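PDB 4QN8: VipE from Legionella pneumophila subsp. pneumophila str. Philadelphia 1, which is of unknown molecular function but, as a Legionella effector represented here by its N-terminal part, probably acts on the infected host cell. Local coordinates for residues T6-Q9 against R10-T14; K118-E121 against H122-S125; Q80-S83 against R84-L88. One frame throughout, in Å; residues are numbered along the deposited sequence.

Interaction 1. Residues T6-Q9 against R10-T14; sequences TQTQ and RLINT
Arg10 folds back along the helix until its guanidinium lies over the methyl of Thr6, one turn earlier. Thr6 CG2 sits 3.6 Å from the Arg10 guanidinium plane, under one face and displaced toward the rim, with Arg10 CZ 3.8 Å from that methyl carbon. Two torsions put the group there: chi1 of -59° sets CG beside the backbone N, and a bend at chi2 (-70°) turns the chain so that the two side chains run side by side in one direction. On the way Arg10 CG passes 3.3 Å from Thr6 O, the same oxygen that accepts Arg10 N at 2.9 Å. Thr6 OG1 is hydrogen-bonded to Asp53.

Gln9 contributes mainly through its backbone here. Gln9 O accepts Asn13 N at 2.8 Å, while the Gln9 side chain leads off and touches Met3. All this belongs to the start of helix 6-20, the first helix of the chain, where Thr6 to Gln9 carbonyls bond to the N-H groups four residues on.

Round the helix from Arg10, Leu11 lies alongside Gln7, with Leu11 CD1 3.9 Å from Gln7 CG. Gln7 keeps CG anti to its N and its chain extended, which sends the amide outward from the helix, where OE1 accepts Thr39 N; both side chains also touch Phe38. Next to them Thr8 CG2 meets Ile12 CG1 at 3.9 Å. This pair faces helix 58-69, where Thr8 OG1 bonds to Asp64 and Ile12 packs on Phe65 and Ile69.

Interaction 2. Residues K118-E121 against H122-S125; sequences KAEE and HFNS
A short 3-10 turn carries the chain on from helix 116-119 toward helix 126-131, and three i to i+3 backbone hydrogen bonds define it: Ala119 O to His122 N, Glu120 O to Phe123 N and Glu121 O to Asn124 N, all between 3.1 and 3.2 Å. Each donor stands well above the plane of the carbonyl it meets, 49° to 60° out, rather than on a lone pair.

The side chains of Glu120 and Phe123 meet across the turn. They cross at about a right angle, with the carboxylate and ring planes 32° apart, and Glu120 OE1 approaches Phe123 CD2 to 3.8 Å. Glu120 CG is anti to its backbone N and the chain then bends at chi2, which swings the carboxylate back toward the ring. Glu120 O lies at the ring's edge, near its plane, 3.3 Å from Phe123 CD2. Lys142 serves both residues, as salt-bridge partner of Glu120 OE2 and as the cation in a cation-pi contact with the Phe123 ring. His122 brings CD2 within 3.3 Å of Ala119 O, while its NE2 bonds to Glu111.

At the far end His122 O accepts two donors from Ser125: OG at 2.7 Å and the backbone N at 3.2 Å. Ser125 is the N-cap of helix 126-131, its OG also making a weak bond to Val128 N. At the near end a salt bridge, with a weak hydrogen bond, joins Lys118 NZ to Glu121 OE1 at 3.4 Å.

The turn lies among three other helices: Phe123 packs on Met112 of helix 103-114 and on Leu141 and Leu146 of helix 135-154, while the His122 ring stacks with His79 of helix 75-88.

Interaction 3. Residues Q80-S83 against R84-L88; sequences QLTS and RMIEL
Leu81 O accepts Met85 N at 2.9 Å, the donor lying nearly along the C=O axis, in one of the i to i+4 bonds of helix 75-88. Gln80 to Arg84, Thr82 to Ile86 and Ser83 to Glu87 continue the same alpha-helical pattern. Met85, a selenomethionine, is extended beyond CG and packs on Phe107 and Glu104 of helix 103-114; Met85 CG lies 3.2 Å from Leu81 O.

Gln80 O accepts Arg84 N at 3.0 Å, and Arg84 CG passes 3.3 Å from that same oxygen. A bend at chi3 (73°) then swings the guanidinium toward helix 26-32, where Arg84 NH2 is bonded to Asn26 OD1 and Ile24 O. Arg84 NH1 gives a hydrogen to a water at 3.1 Å, and the water in turn donates to Gln80 OE1, so Gln80 and Arg84 are joined through solvent as well as along the backbone. Leu29 of helix 26-32 touches both Met85 and Arg84.

Thr82 and Ser83 each turn their hydroxyl back along the helix, to Leu78 O and His79 O respectively, which satisfies both oxygens within the helix itself. That leaves the Thr82 methyl to meet Ile86, whose side chain crosses it at a slant, CG2 of Thr82 to CD1 of Ile86 at 3.9 Å.

From the N terminus, the chain runs through interaction 1 on helix 6-20, then interaction 3 on helix 75-88, then interaction 2 at the end of helix 116-119 and the turn that follows. The three follow in series without nesting or crossing, and each is local, so none closes a long loop. Interaction 1 stands apart, its centre about 29 Å from that of interaction 2 and across the middle of the chain, with side chains of helix 6-20 that pack on helix 58-69. Interactions 2 and 3 touch: His122 NE2 lies 3.4 Å from Thr82 CG2, and Ser125 OG lies 3.9 Å from Ile86 CG2. This seam ties helix 75-88 to the turn leading into helix 126-131, and both contacts pack on helix 103-114.

Interaction 1. Residues T6-Q9 against R10-T14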
ATOM      1  N   THR A   6      12.463   6.128 -10.646  1.00 19.95           N
ATOM      2  CA  THR A   6      11.926   7.259 -11.396  1.00 24.33           C
ATOM      3  C   THR A   6      10.398   7.262 -11.341  1.00 25.80           C
ATOM      4  O   THR A   6       9.769   8.310 -11.159  1.00 26.78           O
ATOM      5  CB  THR A   6      12.429   7.261 -12.847  1.00 28.09           C
ATOM      6  OG1 THR A   6      13.863   7.345 -12.840  1.00 30.77           O
ATOM      7  CG2 THR A   6      11.859   8.453 -13.610  1.00 29.42           C
ATOM      8  N   GLN A   7       9.802   6.079 -11.470  1.00 24.27           N
ATOM      9  CA  GLN A   7       8.360   5.914 -11.341  1.00 23.43           C
ATOM     10  C   GLN A   7       7.852   6.538 -10.032  1.00 22.74           C
ATOM     11  O   GLN A   7       6.855   7.268 -10.016  1.00 26.23           O
ATOM     12  CB  GLN A   7       8.035   4.417 -11.381  1.00 29.92           C
ATOM     13  CG  GLN A   7       6.592   4.084 -11.157  1.00 34.63           C
ATOM     14  CD  GLN A   7       6.300   2.599 -11.299  1.00 30.16           C
ATOM     15  OE1 GLN A   7       5.155   2.183 -11.164  1.00 31.58           O
ATOM     16  NE2 GLN A   7       7.332   1.798 -11.590  1.00 31.00           N
ATOM     17  N   THR A   8       8.559   6.264  -8.941  1.00 20.80           N
ATOM     18  CA  THR A   8       8.201   6.805  -7.636  1.00 19.87           C
ATOM     19  C   THR A   8       8.274   8.322  -7.642  1.00 20.23           C
ATOM     20  O   THR A   8       7.352   9.000  -7.186  1.00 21.20           O
ATOM     21  CB  THR A   8       9.141   6.277  -6.563  1.00 21.46           C
ATOM     22  OG1 THR A   8       8.851   4.892  -6.350  1.00 21.20           O
ATOM     23  CG2 THR A   8       8.966   7.044  -5.239  1.00 21.56           C
ATOM     24  N   GLN A   9       9.370   8.851  -8.167  1.00 22.39           N
ATOM     25  CA  GLN A   9       9.560  10.300  -8.199  1.00 22.24           C
ATOM     26  C   GLN A   9       8.440  11.004  -8.949  1.00 23.54           C
ATOM     27  O   GLN A   9       7.968  12.059  -8.519  1.00 21.00           O
ATOM     28  CB  GLN A   9      10.899  10.653  -8.848  1.00 20.18           C
ATOM     29  CG  GLN A   9      12.126  10.174  -8.067  1.00 23.03           C
ATOM     30  CD  GLN A   9      13.396  10.255  -8.894  1.00 37.45           C
ATOM     31  OE1 GLN A   9      13.363  10.647 -10.063  1.00 46.33           O
ATOM     32  NE2 GLN A   9      14.519   9.883  -8.292  1.00 47.58           N
ATOM     33  N   ARG A  10       8.034  10.438 -10.084  1.00 21.23           N
ATOM     34  CA  ARG A  10       7.035  11.103 -10.919  1.00 21.36           C
ATOM     35  C   ARG A  10       5.690  11.073 -10.208  1.00 26.40           C
ATOM     36  O   ARG A  10       4.968  12.065 -10.204  1.00 21.28           O
ATOM     37  CB  ARG A  10       6.941  10.453 -12.300  1.00 20.99           C
ATOM     38  CG  ARG A  10       8.263  10.466 -13.072  1.00 21.47           C
ATOM     39  CD  ARG A  10       8.653  11.865 -13.519  1.00 26.23           C
ATOM     40  NE  ARG A  10      10.017  11.903 -14.043  1.00 25.61           N
ATOM     41  CZ  ARG A  10      10.355  11.566 -15.285  1.00 32.31           C
ATOM     42  NH1 ARG A  10       9.426  11.172 -16.154  1.00 26.19           N
ATOM     43  NH2 ARG A  10      11.622  11.635 -15.667  1.00 29.63           N
ATOM     44  N   LEU A  11       5.359   9.940  -9.595  1.00 21.24           N
ATOM     45  CA  LEU A  11       4.076   9.819  -8.909  1.00 26.60           C
ATOM     46  C   LEU A  11       4.036  10.662  -7.628  1.00 24.61           C
ATOM     47  O   LEU A  11       2.996  11.241  -7.295  1.00 24.39           O
ATOM     48  CB  LEU A  11       3.717   8.349  -8.656  1.00 18.66           C
ATOM     49  CG  LEU A  11       3.525   7.586  -9.974  1.00 25.02           C
ATOM     50  CD1 LEU A  11       3.521   6.081  -9.782  1.00 22.77           C
ATOM     51  CD2 LEU A  11       2.233   7.999 -10.673  1.00 27.87           C
ATOM     52  N   ILE A  12       5.173  10.770  -6.938  1.00 22.66           N
ATOM     53  CA  ILE A  12       5.267  11.671  -5.784  1.00 22.29           C
ATOM     54  C   ILE A  12       5.129  13.119  -6.259  1.00 29.05           C
ATOM     55  O   ILE A  12       4.453  13.932  -5.620  1.00 26.46           O
ATOM     56  CB  ILE A  12       6.587  11.502  -5.011  1.00 22.21           C
ATOM     57  CG1 ILE A  12       6.688  10.095  -4.429  1.00 23.21           C
ATOM     58  CG2 ILE A  12       6.688  12.528  -3.885  1.00 24.82           C
ATOM     59  CD1 ILE A  12       6.088   9.933  -3.056  1.00 31.97           C
ATOM     60  N   ASN A  13       5.771  13.439  -7.383  1.00 20.54           N
ATOM     61  CA  ASN A  13       5.672  14.771  -7.951  1.00 21.15           C
ATOM     62  C   ASN A  13       4.213  15.141  -8.203  1.00 25.80           C
ATOM     63  O   ASN A  13       3.793  16.273  -7.966  1.00 28.12           O
ATOM     64  CB  ASN A  13       6.469  14.857  -9.255  1.00 23.00           C
ATOM     65  CG  ASN A  13       6.282  16.178  -9.954  1.00 36.18           C
ATOM     66  OD1 ASN A  13       6.705  17.222  -9.446  1.00 34.71           O
ATOM     67  ND2 ASN A  13       5.647  16.149 -11.131  1.00 38.66           N
ATOM     68  N   THR A  14       3.441  14.179  -8.687  1.00 26.30           N
ATOM     69  CA  THR A  14       2.047  14.436  -9.008  1.00 25.93           C
ATOM     70  C   THR A  14       1.180  14.423  -7.738  1.00 28.37           C
ATOM     71  O   THR A  14       0.415  15.354  -7.486  1.00 29.19           O
ATOM     72  CB  THR A  14       1.536  13.413 -10.038  1.00 27.43           C
ATOM     73  OG1 THR A  14       2.211  13.630 -11.283  1.00 28.33           O
ATOM     74  CG2 THR A  14       0.025  13.537 -10.246  1.00 26.78           C
TER

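Interaction 2. Residues K118-E121 against H122-S125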
ATOM      1  N   LYS A 118      -2.138   1.558  16.538  1.00 20.94           N
ATOM      2  CA  LYS A 118      -3.115   2.342  15.792  1.00 30.90           C
ATOM      3  C   LYS A 118      -3.618   1.597  14.556  1.00 25.71           C
ATOM      4  O   LYS A 118      -4.798   1.666  14.211  1.00 19.15           O
ATOM      5  CB  LYS A 118      -2.499   3.675  15.376  1.00 36.20           C
ATOM      6  CG  LYS A 118      -3.484   4.625  14.731  1.00 42.46           C
ATOM      7  CD  LYS A 118      -4.685   4.865  15.638  1.00 54.89           C
ATOM      8  CE  LYS A 118      -5.516   6.038  15.148  1.00 51.03           C
ATOM      9  NZ  LYS A 118      -6.761   6.211  15.948  1.00 52.45           N
ATOM     10  N   ALA A 119      -2.724   0.881  13.888  1.00 20.97           N
ATOM     11  CA  ALA A 119      -3.086   0.201  12.641  1.00 19.51           C
ATOM     12  C   ALA A 119      -4.052  -0.955  12.875  1.00 16.35           C
ATOM     13  O   ALA A 119      -4.808  -1.357  11.968  1.00 18.30           O
ATOM     14  CB  ALA A 119      -1.855  -0.286  11.935  1.00 22.74           C
ATOM     15  N   GLU A 120      -4.039  -1.490  14.089  1.00 18.81           N
ATOM     16  CA  GLU A 120      -4.912  -2.611  14.426  1.00 21.01           C
ATOM     17  C   GLU A 120      -6.394  -2.302  14.197  1.00 28.94           C
ATOM     18  O   GLU A 120      -7.185  -3.205  13.902  1.00 24.51           O
ATOM     19  CB  GLU A 120      -4.675  -3.045  15.875  1.00 25.10           C
ATOM     20  CG  GLU A 120      -5.374  -4.320  16.252  1.00 34.06           C
ATOM     21  CD  GLU A 120      -4.891  -5.524  15.458  1.00 28.22           C
ATOM     22  OE1 GLU A 120      -3.827  -5.450  14.788  1.00 32.71           O
ATOM     23  OE2 GLU A 120      -5.583  -6.557  15.519  1.00 39.71           O
ATOM     24  N   GLU A 121      -6.766  -1.031  14.311  1.00 22.67           N
ATOM     25  CA  GLU A 121      -8.163  -0.633  14.155  1.00 22.88           C
ATOM     26  C   GLU A 121      -8.720  -0.884  12.741  1.00 19.59           C
ATOM     27  O   GLU A 121      -9.934  -0.967  12.554  1.00 23.85           O
ATOM     28  CB  GLU A 121      -8.344   0.835  14.550  1.00 26.00           C
ATOM     29  CG  GLU A 121      -7.904   1.155  15.980  1.00 38.47           C
ATOM     30  CD  GLU A 121      -7.991   2.641  16.302  1.00 52.27           C
ATOM     31  OE1 GLU A 121      -8.564   3.397  15.481  1.00 50.36           O
ATOM     32  OE2 GLU A 121      -7.484   3.053  17.373  1.00 59.50           O
ATOM     33  N   HIS A 122      -7.838  -1.005  11.759  1.00 19.68           N
ATOM     34  CA  HIS A 122      -8.270  -1.198  10.369  1.00 21.60           C
ATOM     35  C   HIS A 122      -8.928  -2.558  10.169  1.00 21.04           C
ATOM     36  O   HIS A 122      -9.729  -2.737   9.242  1.00 21.38           O
ATOM     37  CB  HIS A 122      -7.105  -1.072   9.393  1.00 19.02           C
ATOM     38  CG  HIS A 122      -6.538   0.305   9.289  1.00 19.58           C
ATOM     39  ND1 HIS A 122      -7.310   1.409   8.994  1.00 18.55           N
ATOM     40  CD2 HIS A 122      -5.267   0.754   9.418  1.00 22.19           C
ATOM     41  CE1 HIS A 122      -6.533   2.483   8.958  1.00 18.40           C
ATOM     42  NE2 HIS A 122      -5.295   2.107   9.202  1.00 16.88           N
ATOM     43  N   PHE A 123      -8.598  -3.516  11.033  1.00 19.99           N
ATOM     44  CA  PHE A 123      -9.157  -4.865  10.906  1.00 22.39           C
ATOM     45  C   PHE A 123     -10.587  -4.943  11.400  1.00 25.24           C
ATOM     46  O   PHE A 123     -11.244  -5.965  11.231  1.00 27.66           O
ATOM     47  CB  PHE A 123      -8.264  -5.887  11.614  1.00 21.72           C
ATOM     48  CG  PHE A 123      -6.882  -5.948  11.034  1.00 22.95           C
ATOM     49  CD1 PHE A 123      -6.615  -6.729   9.920  1.00 24.77           C
ATOM     50  CD2 PHE A 123      -5.863  -5.175  11.557  1.00 23.18           C
ATOM     51  CE1 PHE A 123      -5.345  -6.766   9.366  1.00 21.54           C
ATOM     52  CE2 PHE A 123      -4.590  -5.208  11.005  1.00 18.38           C
ATOM     53  CZ  PHE A 123      -4.332  -5.998   9.909  1.00 22.35           C
ATOM     54  N   ASN A 124     -11.056  -3.855  12.003  1.00 26.59           N
ATOM     55  CA  ASN A 124     -12.447  -3.716  12.421  1.00 27.70           C
ATOM     56  C   ASN A 124     -13.332  -3.034  11.377  1.00 25.64           C
ATOM     57  O   ASN A 124     -14.550  -2.937  11.552  1.00 29.33           O
ATOM     58  CB  ASN A 124     -12.526  -2.934  13.735  1.00 29.85           C
ATOM     59  CG  ASN A 124     -11.998  -3.720  14.910  1.00 43.64           C
ATOM     60  OD1 ASN A 124     -12.065  -4.952  14.929  1.00 49.99           O
ATOM     61  ND2 ASN A 124     -11.469  -3.012  15.908  1.00 47.00           N
ATOM     62  N   SER A 125     -12.718  -2.568  10.295  1.00 22.57           N
ATOM     63  CA  SER A 125     -13.412  -1.758   9.303  1.00 22.86           C
ATOM     64  C   SER A 125     -14.407  -2.621   8.531  1.00 24.22           C
ATOM     65  O   SER A 125     -14.217  -3.842   8.414  1.00 20.67           O
ATOM     66  CB  SER A 125     -12.401  -1.131   8.337  1.00 23.71           C
ATOM     67  OG  SER A 125     -11.744  -2.149   7.590  1.00 22.47           O
TER

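Interaction 3. Residues Q80-S83 against R84-L88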
ATOM      1  N   GLN A  80      -5.636   7.997   8.637  1.00 16.52           N
ATOM      2  CA  GLN A  80      -6.813   8.494   7.923  1.00 19.29           C
ATOM      3  C   GLN A  80      -6.699   8.113   6.447  1.00 17.36           C
ATOM      4  O   GLN A  80      -7.658   7.616   5.846  1.00 18.91           O
ATOM      5  CB  GLN A  80      -6.854  10.017   8.098  1.00 23.19           C
ATOM      6  CG  GLN A  80      -8.101  10.754   7.682  1.00 34.15           C
ATOM      7  CD  GLN A  80      -7.985  12.246   8.015  1.00 31.03           C
ATOM      8  OE1 GLN A  80      -7.055  12.919   7.555  1.00 30.17           O
ATOM      9  NE2 GLN A  80      -8.908  12.758   8.839  1.00 34.35           N
ATOM     10  N   LEU A  81      -5.522   8.314   5.861  1.00 15.92           N
ATOM     11  CA  LEU A  81      -5.323   7.942   4.458  1.00 13.92           C
ATOM     12  C   LEU A  81      -5.533   6.445   4.264  1.00 18.59           C
ATOM     13  O   LEU A  81      -6.225   6.022   3.341  1.00 16.07           O
ATOM     14  CB  LEU A  81      -3.931   8.335   3.951  1.00 17.58           C
ATOM     15  CG  LEU A  81      -3.675   9.804   3.621  1.00 24.06           C
ATOM     16  CD1 LEU A  81      -2.193  10.011   3.323  1.00 22.17           C
ATOM     17  CD2 LEU A  81      -4.529  10.258   2.446  1.00 21.55           C
ATOM     18  N   THR A  82      -4.963   5.638   5.148  1.00 14.07           N
ATOM     19  CA  THR A  82      -5.104   4.189   5.008  1.00 14.19           C
ATOM     20  C   THR A  82      -6.570   3.748   5.105  1.00 13.69           C
ATOM     21  O   THR A  82      -7.029   2.873   4.347  1.00 14.40           O
ATOM     22  CB  THR A  82      -4.254   3.488   6.068  1.00 16.73           C
ATOM     23  OG1 THR A  82      -2.885   3.843   5.850  1.00 16.56           O
ATOM     24  CG2 THR A  82      -4.396   1.962   5.976  1.00 16.52           C
ATOM     25  N   SER A  83      -7.315   4.357   6.012  1.00 16.48           N
ATOM     26  CA  SER A  83      -8.730   4.012   6.162  1.00 14.10           C
ATOM     27  C   SER A  83      -9.532   4.375   4.919  1.00 19.86           C
ATOM     28  O   SER A  83     -10.404   3.607   4.483  1.00 19.93           O
ATOM     29  CB  SER A  83      -9.343   4.721   7.373  1.00 23.57           C
ATOM     30  OG  SER A  83      -8.806   4.212   8.577  1.00 31.53           O
ATOM     31  N   ARG A  84      -9.243   5.543   4.355  1.00 18.70           N
ATOM     32  CA  ARG A  84      -9.904   5.958   3.130  1.00 19.19           C
ATOM     33  C   ARG A  84      -9.571   5.016   1.994  1.00 18.98           C
ATOM     34  O   ARG A  84     -10.442   4.656   1.204  1.00 17.85           O
ATOM     35  CB  ARG A  84      -9.501   7.382   2.753  1.00 16.65           C
ATOM     36  CG  ARG A  84     -10.050   8.424   3.671  1.00 20.48           C
ATOM     37  CD  ARG A  84      -9.559   9.776   3.227  1.00 22.01           C
ATOM     38  NE  ARG A  84     -10.217  10.225   1.997  1.00 20.46           N
ATOM     39  CZ  ARG A  84      -9.713  11.168   1.205  1.00 26.09           C
ATOM     40  NH1 ARG A  84      -8.545  11.727   1.506  1.00 26.55           N
ATOM     41  NH2 ARG A  84     -10.362  11.544   0.109  1.00 24.27           N
HETATM   42  N   MSE A  85      -8.309   4.602   1.907  1.00 14.10           N
HETATM   43  CA  MSE A  85      -7.908   3.716   0.830  1.00 14.50           C
HETATM   44  C   MSE A  85      -8.639   2.387   0.928  1.00 16.31           C
HETATM   45  O   MSE A  85      -9.044   1.816  -0.092  1.00 17.12           O
HETATM   46  CB  MSE A  85      -6.390   3.507   0.834  1.00 16.31           C
HETATM   47  CG  MSE A  85      -5.627   4.773   0.467  1.00 16.21           C
HETATM   48 SE   MSE A  85      -3.733   4.360   0.558  0.74 20.29          SE
HETATM   49  CE  MSE A  85      -3.004   6.082   0.037  1.00 18.98           C
ATOM     50  N   ILE A  86      -8.832   1.907   2.146  1.00 14.81           N
ATOM     51  CA  ILE A  86      -9.547   0.647   2.341  1.00 15.09           C
ATOM     52  C   ILE A  86     -11.016   0.824   1.924  1.00 21.81           C
ATOM     53  O   ILE A  86     -11.579  -0.040   1.241  1.00 20.67           O
ATOM     54  CB  ILE A  86      -9.387   0.116   3.795  1.00 16.18           C
ATOM     55  CG1 ILE A  86      -7.968  -0.447   3.973  1.00 15.61           C
ATOM     56  CG2 ILE A  86     -10.427  -0.948   4.117  1.00 13.94           C
ATOM     57  CD1 ILE A  86      -7.427  -0.439   5.398  1.00 17.21           C
ATOM     58  N   GLU A  87     -11.629   1.947   2.294  1.00 21.61           N
ATOM     59  CA  GLU A  87     -13.032   2.202   1.915  1.00 21.20           C
ATOM     60  C   GLU A  87     -13.223   2.344   0.410  1.00 22.99           C
ATOM     61  O   GLU A  87     -14.250   1.916  -0.132  1.00 24.25           O
ATOM     62  CB  GLU A  87     -13.553   3.487   2.562  1.00 20.84           C
ATOM     63  CG  GLU A  87     -13.969   3.398   4.006  1.00 27.45           C
ATOM     64  CD  GLU A  87     -14.237   4.775   4.576  1.00 26.97           C
ATOM     65  OE1 GLU A  87     -13.465   5.707   4.242  1.00 28.74           O
ATOM     66  OE2 GLU A  87     -15.210   4.933   5.341  1.00 32.17           O
ATOM     67  N   LEU A  88     -12.248   2.963  -0.256  1.00 14.87           N
ATOM     68  CA  LEU A  88     -12.400   3.366  -1.661  1.00 16.55           C
ATOM     69  C   LEU A  88     -11.760   2.442  -2.684  1.00 19.81           C
ATOM     70  O   LEU A  88     -11.963   2.636  -3.880  1.00 21.69           O
ATOM     71  CB  LEU A  88     -11.832   4.761  -1.877  1.00 14.01           C
ATOM     72  CG  LEU A  88     -12.549   5.856  -1.099  1.00 20.50           C
ATOM     73  CD1 LEU A  88     -11.796   7.176  -1.276  1.00 22.32           C
ATOM     74  CD2 LEU A  88     -14.019   6.004  -1.520  1.00 23.68           C
TER
HETATM   75  O   HOH W   1      -7.453  12.376   4.340  1.00 21.22           O